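Polyketide biosynthesis cytochrome P450 PksS (Bacillus subtilis, PDB 4YZR) is a heme-dependent cytochrome P450 monooxygenase that acts on dihydrobacillaene in the biosynthesis of the antibiotic polyketide bacillaene. Local coordinates at residues S166-Q169 with I170-A174; I197-L200 with I201-R205. All coordinates share one frame; numbering follows the deposited sequence.

Overall arrangement
Both contacts are local, each about two and a half turns of one helix: contact 1 on helix 165-175 and contact 2 on helix 183-206, the next helix along the chain. Their centres lie about 18 Å apart, and contact 2 is farther from the centre of the chain, at about 26 Å against about 18 Å. Each mixes buried and exposed residues, so neither is wholly core or wholly surface. In contact 1 the side chains meet mainly over aromatic faces, with Gln167 over Trp171 and Thr172 over Phe168. Contact 2 pairs opposite charges on one flank, Lys199 with Asp203, and lays Leu200 beside Arg204 on another. The two helices meet where Phe168 touches Phe193 and Trp171 meets Tyr196.

Contact 1 of 2, residues S166-Q169 with I170-A174; sequences SQFQ and IWTNA
Regular i to i+4 backbone bonds join 166-169 to 170-174, from Ile170 N to Ser166 O (3.2 Å) through to Asn173 N to Gln169 O (3.0 Å), so side chains four apart rise next to each other. Gln167 lies over Trp171. With CG anti to the backbone N (chi1 178°) and a bend at chi2, the glutamine folds over one face of the indole: its CG sits 3.5 Å from the centroid of the six-membered ring in a CH-pi contact. Beyond it the amide tilts 31° from the ring plane and NE2 hangs over the face toward the rim. A flexible, amphipathic glutamine suits this partly exposed position. One residue further on, the next i to i+4 pair brings Thr172 CG2 3.9 Å from the centroid of the Phe168 ring, above its face. Its hydroxyl turns back to the helix, OG1 lying 3.0 Å from Phe168 O with Gln169 O also within reach, so a buried polar group stays among backbone carbonyls. Phe168 packs on Phe151 of helix 148-158 and Phe193 of helix 183-206, while Thr172 meets Val239 and Leu243 of helix 228-259, so helix 165-175 packs against three others.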
ATOM      1  N   SER A 166     -17.043 -13.445   4.555  1.00 13.82           N
ATOM      2  CA  SER A 166     -17.653 -12.385   5.305  1.00 13.50           C
ATOM      3  C   SER A 166     -16.995 -12.186   6.620  1.00 13.13           C
ATOM      4  O   SER A 166     -16.703 -11.032   7.064  1.00 14.19           O
ATOM      5  CB  SER A 166     -19.155 -12.651   5.510  1.00 14.06           C
ATOM      6  OG  SER A 166     -19.841 -12.529   4.318  1.00 16.72           O
ATOM      7  N   GLN A 167     -16.673 -13.283   7.343  1.00 11.65           N
ATOM      8  CA  GLN A 167     -15.974 -13.219   8.548  1.00 11.76           C
ATOM      9  C   GLN A 167     -14.516 -12.677   8.372  1.00 11.84           C
ATOM     10  O   GLN A 167     -14.011 -11.913   9.195  1.00 11.78           O
ATOM     11  CB  GLN A 167     -15.971 -14.610   9.242  1.00 13.10           C
ATOM     12  CG  GLN A 167     -15.217 -14.653  10.517  1.00 13.72           C
ATOM     13  CD  GLN A 167     -15.828 -13.796  11.609  1.00 16.04           C
ATOM     14  OE1 GLN A 167     -16.913 -14.160  12.156  1.00 15.99           O
ATOM     15  NE2 GLN A 167     -15.276 -12.712  11.924  1.00 17.01           N
ATOM     16  N   PHE A 168     -13.872 -13.209   7.333  1.00 11.66           N
ATOM     17  CA  PHE A 168     -12.500 -12.744   7.059  1.00 12.28           C
ATOM     18  C   PHE A 168     -12.433 -11.200   6.833  1.00 12.16           C
ATOM     19  O   PHE A 168     -11.535 -10.614   7.371  1.00 12.77           O
ATOM     20  CB  PHE A 168     -11.979 -13.525   5.858  1.00 12.52           C
ATOM     21  CG  PHE A 168     -10.484 -13.427   5.642  1.00 13.72           C
ATOM     22  CD1 PHE A 168      -9.651 -14.053   6.524  1.00 13.61           C
ATOM     23  CD2 PHE A 168      -9.983 -12.737   4.603  1.00 14.29           C
ATOM     24  CE1 PHE A 168      -8.261 -14.012   6.336  1.00 15.58           C
ATOM     25  CE2 PHE A 168      -8.583 -12.680   4.390  1.00 15.14           C
ATOM     26  CZ  PHE A 168      -7.760 -13.261   5.269  1.00 14.71           C
ATOM     27  N   GLN A 169     -13.444 -10.684   6.204  1.00 12.04           N
ATOM     28  CA  GLN A 169     -13.562  -9.241   5.961  1.00 12.46           C
ATOM     29  C   GLN A 169     -13.663  -8.552   7.282  1.00 13.97           C
ATOM     30  O   GLN A 169     -13.000  -7.504   7.556  1.00 13.78           O
ATOM     31  CB  GLN A 169     -14.700  -8.935   5.027  1.00 16.98           C
ATOM     32  CG  GLN A 169     -14.724  -7.399   4.703  1.00 22.89           C
ATOM     33  CD  GLN A 169     -15.505  -7.164   3.446  1.00 29.01           C
ATOM     34  OE1 GLN A 169     -16.673  -7.533   3.356  1.00 30.13           O
ATOM     35  NE2 GLN A 169     -14.837  -6.636   2.416  1.00 30.88           N
ATOM     36  N   ILE A 170     -14.494  -9.017   8.200  1.00 12.70           N
ATOM     37  CA  ILE A 170     -14.615  -8.365   9.507  1.00 11.69           C
ATOM     38  C   ILE A 170     -13.328  -8.378  10.237  1.00 13.21           C
ATOM     39  O   ILE A 170     -12.891  -7.328  10.754  1.00 13.74           O
ATOM     40  CB  ILE A 170     -15.740  -8.997  10.393  1.00 14.23           C
ATOM     41  CG1 ILE A 170     -17.070  -8.850   9.714  1.00 16.43           C
ATOM     42  CG2 ILE A 170     -15.741  -8.432  11.808  1.00 16.25           C
ATOM     43  CD1 ILE A 170     -18.188  -9.725  10.401  1.00 17.71           C
ATOM     44  N   TRP A 171     -12.603  -9.492  10.307  1.00 12.25           N
ATOM     45  CA  TRP A 171     -11.382  -9.530  11.013  1.00 13.38           C
ATOM     46  C   TRP A 171     -10.309  -8.597  10.389  1.00 12.22           C
ATOM     47  O   TRP A 171      -9.612  -7.913  11.110  1.00 13.98           O
ATOM     48  CB  TRP A 171     -10.799 -10.925  11.058  1.00 14.48           C
ATOM     49  CG  TRP A 171     -11.511 -11.898  11.900  1.00 16.22           C
ATOM     50  CD1 TRP A 171     -12.046 -11.688  13.125  1.00 17.24           C
ATOM     51  CD2 TRP A 171     -11.590 -13.303  11.629  1.00 16.94           C
ATOM     52  NE1 TRP A 171     -12.564 -12.911  13.603  1.00 19.32           N
ATOM     53  CE2 TRP A 171     -12.268 -13.906  12.715  1.00 20.26           C
ATOM     54  CE3 TRP A 171     -11.181 -14.094  10.573  1.00 18.59           C
ATOM     55  CZ2 TRP A 171     -12.538 -15.300  12.739  1.00 21.85           C
ATOM     56  CZ3 TRP A 171     -11.467 -15.496  10.626  1.00 19.48           C
ATOM     57  CH2 TRP A 171     -12.103 -16.047  11.675  1.00 21.48           C
ATOM     58  N   THR A 172     -10.205  -8.685   9.055  1.00 12.42           N
ATOM     59  CA  THR A 172      -9.113  -7.931   8.363  1.00 12.88           C
ATOM     60  C   THR A 172      -9.348  -6.460   8.474  1.00 14.06           C
ATOM     61  O   THR A 172      -8.390  -5.671   8.647  1.00 14.32           O
ATOM     62  CB  THR A 172      -8.883  -8.408   6.965  1.00 13.27           C
ATOM     63  OG1 THR A 172     -10.083  -8.275   6.211  1.00 14.93           O
ATOM     64  CG2 THR A 172      -8.335  -9.845   6.951  1.00 16.32           C
ATOM     65  N   ASN A 173     -10.605  -6.011   8.427  1.00 13.28           N
ATOM     66  CA  ASN A 173     -10.910  -4.610   8.701  1.00 13.21           C
ATOM     67  C   ASN A 173     -10.587  -4.173  10.124  1.00 16.52           C
ATOM     68  O   ASN A 173      -9.994  -3.090  10.402  1.00 16.55           O
ATOM     69  CB  ASN A 173     -12.350  -4.301   8.413  1.00 16.40           C
ATOM     70  CG  ASN A 173     -12.678  -4.188   6.996  1.00 20.59           C
ATOM     71  OD1 ASN A 173     -11.802  -4.168   6.125  1.00 26.91           O
ATOM     72  ND2 ASN A 173     -13.957  -4.220   6.708  1.00 22.80           N
ATOM     73  N   ALA A 174     -10.957  -4.973  11.112  1.00 15.59           N
ATOM     74  CA  ALA A 174     -10.725  -4.609  12.497  1.00 16.32           C
ATOM     75  C   ALA A 174      -9.301  -4.658  12.865  1.00 17.07           C
ATOM     76  O   ALA A 174      -8.793  -3.863  13.714  1.00 19.66           O
ATOM     77  CB  ALA A 174     -11.551  -5.538  13.398  1.00 18.77           C
TER

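Contact 2 of 2, residues I197-L200 with I201-R205; sequences IAKL and IHDRR
Lys199 and Asp203 meet obliquely, one helical turn apart, and their charged ends close a salt bridge in which Lys199 NZ lies 3.0 Å from Asp203 OD2. The lysine starts out trans across CA-CB (chi1 177°), which sets CG beside the carbonyl carbon, runs extended through CD and CE, then bends at chi4 to bring the ammonium round to the carboxylate. It approaches OD2 on the syn side, where the other oxygen lies. Asp203 OD1 takes a different donor: His202 ND1, at 3.3 Å, meets it on the anti side. The bond is straight, 167° at the hydrogen, and the carboxylate oxygen stands at the edge of the imidazole, nearly in its plane. Each carboxylate oxygen thus has its own side-chain donor. A short aspartate suits this place because its carboxylate stays close to the helix, within range of both.

On another flank Leu200 and Arg204 lie side by side and point the same way. The arginine is extended from CG to NE, its methylenes passing Leu200 O, with CG 3.3 Å from that oxygen. Both leucine methyls approach one face of the guanidinium, CD2 coming to 4.0 Å from NH2. Its N-H groups go to other partners: NH1 forms a salt bridge with Asp211 and a hydrogen bond to Met158 O, and NH2 bonds to Gly159 O. Leu200 and Arg204 also pack on Ile213 of helix 212-218.

Chemically, Asp203 balances Lys199 on the outer side of the helix, and its negative charge may favour a protonated His202, though nearby Lys199 would offset part of this. Arg204 combines an apolar face against leucine with polar bonds that tie helix 183-206 to the chain around Met158 and Asp211.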
ATOM      1  N   ILE A 197      -5.838 -18.512  10.664  1.00 15.37           N
ATOM      2  CA  ILE A 197      -4.808 -18.951   9.743  1.00 14.65           C
ATOM      3  C   ILE A 197      -4.001 -20.126  10.257  1.00 15.64           C
ATOM      4  O   ILE A 197      -3.595 -20.928   9.471  1.00 16.82           O
ATOM      5  CB  ILE A 197      -3.928 -17.769   9.280  1.00 17.34           C
ATOM      6  CG1 ILE A 197      -3.171 -17.166  10.330  1.00 18.34           C
ATOM      7  CG2 ILE A 197      -4.727 -16.729   8.420  1.00 18.08           C
ATOM      8  CD1 ILE A 197      -1.984 -16.266   9.845  1.00 20.81           C
ATOM      9  N   ALA A 198      -3.925 -20.251  11.569  1.00 17.02           N
ATOM     10  CA  ALA A 198      -3.216 -21.437  12.133  1.00 19.30           C
ATOM     11  C   ALA A 198      -3.933 -22.714  11.751  1.00 20.42           C
ATOM     12  O   ALA A 198      -3.313 -23.700  11.435  1.00 22.37           O
ATOM     13  CB  ALA A 198      -3.096 -21.341  13.636  1.00 19.97           C
ATOM     14  N   LYS A 199      -5.262 -22.718  11.751  1.00 19.98           N
ATOM     15  CA  LYS A 199      -6.008 -23.895  11.269  1.00 22.48           C
ATOM     16  C   LYS A 199      -5.760 -24.195   9.809  1.00 20.78           C
ATOM     17  O   LYS A 199      -5.505 -25.299   9.373  1.00 21.06           O
ATOM     18  CB  LYS A 199      -7.491 -23.751  11.516  1.00 27.33           C
ATOM     19  CG  LYS A 199      -8.312 -24.931  10.958  1.00 31.93           C
ATOM     20  CD  LYS A 199      -9.810 -24.711  11.107  1.00 38.73           C
ATOM     21  CE  LYS A 199     -10.639 -25.636  10.204  1.00 44.13           C
ATOM     22  NZ  LYS A 199     -10.157 -27.052  10.121  1.00 43.42           N
ATOM     23  N   LEU A 200      -5.741 -23.138   8.950  1.00 20.49           N
ATOM     24  CA  LEU A 200      -5.463 -23.377   7.534  1.00 18.60           C
ATOM     25  C   LEU A 200      -4.049 -23.914   7.383  1.00 17.26           C
ATOM     26  O   LEU A 200      -3.817 -24.764   6.550  1.00 19.07           O
ATOM     27  CB  LEU A 200      -5.584 -22.053   6.733  1.00 16.84           C
ATOM     28  CG  LEU A 200      -6.973 -21.456   6.746  1.00 20.13           C
ATOM     29  CD1 LEU A 200      -7.049 -20.260   5.773  1.00 18.82           C
ATOM     30  CD2 LEU A 200      -8.093 -22.416   6.446  1.00 20.67           C
ATOM     31  N   ILE A 201      -3.084 -23.385   8.121  1.00 17.52           N
ATOM     32  CA  ILE A 201      -1.695 -23.808   8.008  1.00 18.17           C
ATOM     33  C   ILE A 201      -1.606 -25.302   8.406  1.00 21.30           C
ATOM     34  O   ILE A 201      -1.024 -26.112   7.697  1.00 19.93           O
ATOM     35  CB  ILE A 201      -0.827 -22.998   8.925  1.00 17.57           C
ATOM     36  CG1 ILE A 201      -0.571 -21.596   8.351  1.00 16.88           C
ATOM     37  CG2 ILE A 201       0.545 -23.672   9.175  1.00 18.56           C
ATOM     38  CD1 ILE A 201      -0.119 -20.614   9.296  1.00 16.75           C
ATOM     39  N   HIS A 202      -2.256 -25.629   9.495  1.00 23.10           N
ATOM     40  CA  HIS A 202      -2.226 -27.072   9.939  1.00 25.70           C
ATOM     41  C   HIS A 202      -2.773 -27.970   8.882  1.00 26.61           C
ATOM     42  O   HIS A 202      -2.157 -28.985   8.520  1.00 25.63           O
ATOM     43  CB  HIS A 202      -3.001 -27.180  11.199  1.00 27.28           C
ATOM     44  CG  HIS A 202      -3.131 -28.588  11.700  1.00 33.06           C
ATOM     45  ND1 HIS A 202      -4.248 -29.360  11.460  1.00 41.32           N
ATOM     46  CD2 HIS A 202      -2.280 -29.358  12.414  1.00 38.81           C
ATOM     47  CE1 HIS A 202      -4.087 -30.549  12.022  1.00 40.19           C
ATOM     48  NE2 HIS A 202      -2.889 -30.578  12.583  1.00 38.08           N
ATOM     49  N   ASP A 203      -3.915 -27.602   8.305  1.00 22.17           N
ATOM     50  CA  ASP A 203      -4.568 -28.416   7.363  1.00 23.79           C
ATOM     51  C   ASP A 203      -3.781 -28.561   6.136  1.00 23.70           C
ATOM     52  O   ASP A 203      -3.698 -29.654   5.575  1.00 24.38           O
ATOM     53  CB  ASP A 203      -5.976 -27.883   7.068  1.00 27.02           C
ATOM     54  CG  ASP A 203      -6.905 -27.954   8.258  1.00 33.75           C
ATOM     55  OD1 ASP A 203      -6.583 -28.526   9.354  1.00 34.85           O
ATOM     56  OD2 ASP A 203      -7.992 -27.391   8.066  1.00 35.31           O
ATOM     57  N   ARG A 204      -3.129 -27.460   5.664  1.00 18.63           N
ATOM     58  CA  ARG A 204      -2.425 -27.511   4.406  1.00 18.86           C
ATOM     59  C   ARG A 204      -1.001 -28.077   4.453  1.00 20.13           C
ATOM     60  O   ARG A 204      -0.473 -28.426   3.440  1.00 23.02           O
ATOM     61  CB  ARG A 204      -2.450 -26.096   3.726  1.00 18.95           C
ATOM     62  CG  ARG A 204      -3.895 -25.773   3.430  1.00 18.52           C
ATOM     63  CD  ARG A 204      -4.189 -24.302   3.064  1.00 19.59           C
ATOM     64  NE  ARG A 204      -5.634 -24.091   2.954  1.00 20.51           N
ATOM     65  CZ  ARG A 204      -6.214 -23.009   2.458  1.00 19.88           C
ATOM     66  NH1 ARG A 204      -5.459 -21.931   2.112  1.00 18.17           N
ATOM     67  NH2 ARG A 204      -7.505 -22.876   2.533  1.00 19.85           N
ATOM     68  N   ARG A 205      -0.439 -28.103   5.626  1.00 23.62           N
ATOM     69  CA  ARG A 205       0.834 -28.786   5.803  1.00 25.74           C
ATOM     70  C   ARG A 205       0.599 -30.277   5.511  1.00 28.22           C
ATOM     71  O   ARG A 205       1.433 -30.917   4.858  1.00 29.52           O
ATOM     72  CB  ARG A 205       1.368 -28.582   7.197  1.00 28.52           C
ATOM     73  CG  ARG A 205       2.857 -28.967   7.314  1.00 30.46           C
ATOM     74  CD  ARG A 205       3.421 -28.681   8.685  1.00 31.59           C
ATOM     75  NE  ARG A 205       3.746 -27.263   8.981  1.00 32.17           N
ATOM     76  CZ  ARG A 205       3.119 -26.489   9.868  1.00 32.22           C
ATOM     77  NH1 ARG A 205       2.008 -26.916  10.459  1.00 35.82           N
ATOM     78  NH2 ARG A 205       3.560 -25.254  10.123  1.00 36.53           N
TER